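Side-chain contact in BugD (Bordetella pertussis Tohama I, PDB 2F5X), which binds aspartic acid as a periplasmic solute receptor of the tripartite tricarboxylate transporter family, probably delivering it for uptake: residues 84-87 with 88-92. Numbering follows the deposited sequence.
Sequences FSTA and PSLYK
The chain leaves the short helix 83-86 through two successive turns of the 3-10 type, in which Ser89 N donates a hydrogen bond to Thr86 O (2.9 Å) and Leu90 N one to Ala87 O (2.9 Å), and an alpha-type i+4 bond from Tyr91 N (3.0 Å) shares Ala87 O. The two donors reach Ala87 O from different directions, Tyr91 N almost in line with the carbonyl and Leu90 N from above its plane. Pro88 brings no N-H to this turn; its CD packs 3.3 Å from Phe84 O. Thr86 and Leu90 run side by side, with Leu90 CD1 3.9 Å from Thr86 CB. With Leu90 CG anti to its own carbonyl carbon (chi1 -67°), the branch point settles 3.4 Å from Thr86 O. The Tyr91 ring presents an edge to Ala87 O, which lies near the ring plane, and its CD2 meets Ala87 CB at 4.1 Å. Farther out, Tyr91 OH is hydrogen-bonded to Ile147 O. A water bridges Ser85 O, to which it donates, and Ser89 OG, from which it accepts. Trp300 of helix 286-306 packs on Ser85 and Thr86. The helix itself sits close to the ligand pocket, the Thr86 side chain being about 8 Å from the bound aspartic acid. Pro88 has no N-H for Phe84 O, its alpha-helical partner, and that carbonyl accepts from Tyr96 OH instead; beyond the proline, two N-H groups share Ala87 O and so hold Leu90 and Tyr91 close to the last turn.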
ATOM      1  N   PHE A  84      -4.961   6.001   1.176  1.00  8.15           N
ATOM      2  CA  PHE A  84      -6.222   6.714   0.961  1.00  7.54           C
ATOM      3  C   PHE A  84      -6.709   7.327   2.267  1.00  7.63           C
ATOM      4  O   PHE A  84      -7.254   8.427   2.268  1.00  8.11           O
ATOM      5  CB  PHE A  84      -7.270   5.715   0.445  1.00  7.94           C
ATOM      6  CG  PHE A  84      -8.597   6.316   0.098  1.00  8.67           C
ATOM      7  CD1 PHE A  84      -8.906   6.631  -1.227  1.00  7.82           C
ATOM      8  CD2 PHE A  84      -9.574   6.505   1.077  1.00  8.32           C
ATOM      9  CE1 PHE A  84     -10.168   7.154  -1.560  1.00  9.21           C
ATOM     10  CE2 PHE A  84     -10.829   7.036   0.759  1.00  9.07           C
ATOM     11  CZ  PHE A  84     -11.127   7.359  -0.557  1.00  8.66           C
ATOM     12  N   SER A  85      -6.500   6.604   3.370  1.00  7.35           N
ATOM     13  CA  SER A  85      -6.958   7.019   4.694  1.00  7.99           C
ATOM     14  C   SER A  85      -5.946   7.846   5.492  1.00  8.36           C
ATOM     15  O   SER A  85      -6.337   8.522   6.455  1.00  9.11           O
ATOM     16  CB  SER A  85      -7.451   5.809   5.516  1.00  8.03           C
ATOM     17  OG  SER A  85      -6.382   4.994   5.970  1.00  8.26           O
ATOM     18  N   THR A  86      -4.662   7.802   5.124  1.00  8.44           N
ATOM     19  CA  THR A  86      -3.675   8.632   5.828  1.00  8.38           C
ATOM     20  C   THR A  86      -3.584  10.037   5.244  1.00  8.59           C
ATOM     21  O   THR A  86      -3.415  11.002   5.983  1.00  8.46           O
ATOM     22  CB  THR A  86      -2.256   8.000   5.835  1.00  7.99           C
ATOM     23  OG1 THR A  86      -1.794   7.833   4.482  1.00  8.83           O
ATOM     24  CG2 THR A  86      -2.276   6.593   6.447  1.00  8.38           C
ATOM     25  N   ALA A  87      -3.682  10.140   3.918  1.00  8.96           N
ATOM     26  CA  ALA A  87      -3.496  11.427   3.235  1.00  9.25           C
ATOM     27  C   ALA A  87      -4.356  12.578   3.777  1.00 10.00           C
ATOM     28  O   ALA A  87      -3.860  13.701   3.876  1.00  9.67           O
ATOM     29  CB  ALA A  87      -3.661  11.275   1.705  1.00  9.26           C
ATOM     30  N   PRO A  88      -5.624  12.336   4.131  1.00 10.52           N
ATOM     31  CA  PRO A  88      -6.454  13.408   4.696  1.00 11.08           C
ATOM     32  C   PRO A  88      -5.923  14.006   6.001  1.00 11.29           C
ATOM     33  O   PRO A  88      -6.332  15.120   6.343  1.00 12.50           O
ATOM     34  CB  PRO A  88      -7.808  12.723   4.917  1.00 11.44           C
ATOM     35  CG  PRO A  88      -7.817  11.611   3.900  1.00 11.68           C
ATOM     36  CD  PRO A  88      -6.400  11.088   3.956  1.00 10.68           C
ATOM     37  N   SER A  89      -5.030  13.305   6.701  1.00 11.22           N
ATOM     38  CA  SER A  89      -4.402  13.843   7.912  1.00 11.60           C
ATOM     39  C   SER A  89      -3.020  14.424   7.635  1.00 11.48           C
ATOM     40  O   SER A  89      -2.362  14.928   8.545  1.00 11.92           O
ATOM     41  CB  SER A  89      -4.289  12.761   8.992  1.00 12.12           C
ATOM     42  OG  SER A  89      -5.576  12.297   9.348  1.00 15.19           O
ATOM     43  N   LEU A  90      -2.580  14.350   6.380  1.00 10.64           N
ATOM     44  CA  LEU A  90      -1.204  14.714   6.031  1.00 10.69           C
ATOM     45  C   LEU A  90      -1.143  15.910   5.102  1.00 10.95           C
ATOM     46  O   LEU A  90      -0.109  16.570   4.991  1.00 11.62           O
ATOM     47  CB  LEU A  90      -0.504  13.520   5.375  1.00 10.07           C
ATOM     48  CG  LEU A  90      -0.274  12.323   6.308  1.00 10.05           C
ATOM     49  CD1 LEU A  90       0.108  11.065   5.503  1.00  8.18           C
ATOM     50  CD2 LEU A  90       0.784  12.662   7.370  1.00  9.89           C
ATOM     51  N   TYR A  91      -2.249  16.165   4.415  1.00 11.80           N
ATOM     52  CA  TYR A  91      -2.361  17.291   3.496  1.00 12.12           C
ATOM     53  C   TYR A  91      -3.544  18.150   3.885  1.00 12.84           C
ATOM     54  O   TYR A  91      -4.627  17.635   4.170  1.00 13.28           O
ATOM     55  CB  TYR A  91      -2.589  16.801   2.064  1.00 11.97           C
ATOM     56  CG  TYR A  91      -1.431  16.053   1.464  1.00 12.32           C
ATOM     57  CD1 TYR A  91      -0.392  16.737   0.837  1.00 13.90           C
ATOM     58  CD2 TYR A  91      -1.371  14.661   1.518  1.00 11.84           C
ATOM     59  CE1 TYR A  91       0.676  16.060   0.273  1.00 13.38           C
ATOM     60  CE2 TYR A  91      -0.302  13.966   0.960  1.00 11.73           C
ATOM     61  CZ  TYR A  91       0.718  14.678   0.343  1.00 12.75           C
ATOM     62  OH  TYR A  91       1.773  14.025  -0.223  1.00 11.82           O
ATOM     63  N   LYS A  92      -3.336  19.462   3.872  1.00 13.67           N
ATOM     64  CA  LYS A  92      -4.422  20.410   4.069  1.00 15.03           C
ATOM     65  C   LYS A  92      -5.508  20.192   3.022  1.00 15.44           C
ATOM     66  O   LYS A  92      -6.695  20.246   3.340  1.00 16.46           O
ATOM     67  CB  LYS A  92      -3.899  21.847   4.021  1.00 15.27           C
ATOM     68  CG  LYS A  92      -2.963  22.161   5.175  1.00 17.03           C
ATOM     69  CD  LYS A  92      -2.779  23.647   5.371  1.00 21.30           C
ATOM     70  CE  LYS A  92      -2.025  23.932   6.656  1.00 22.08           C
ATOM     71  NZ  LYS A  92      -1.342  25.255   6.589  1.00 25.75           N
TER
HETATM   72  O   HOH W   1      -5.804   9.755   8.717  1.00 15.75           O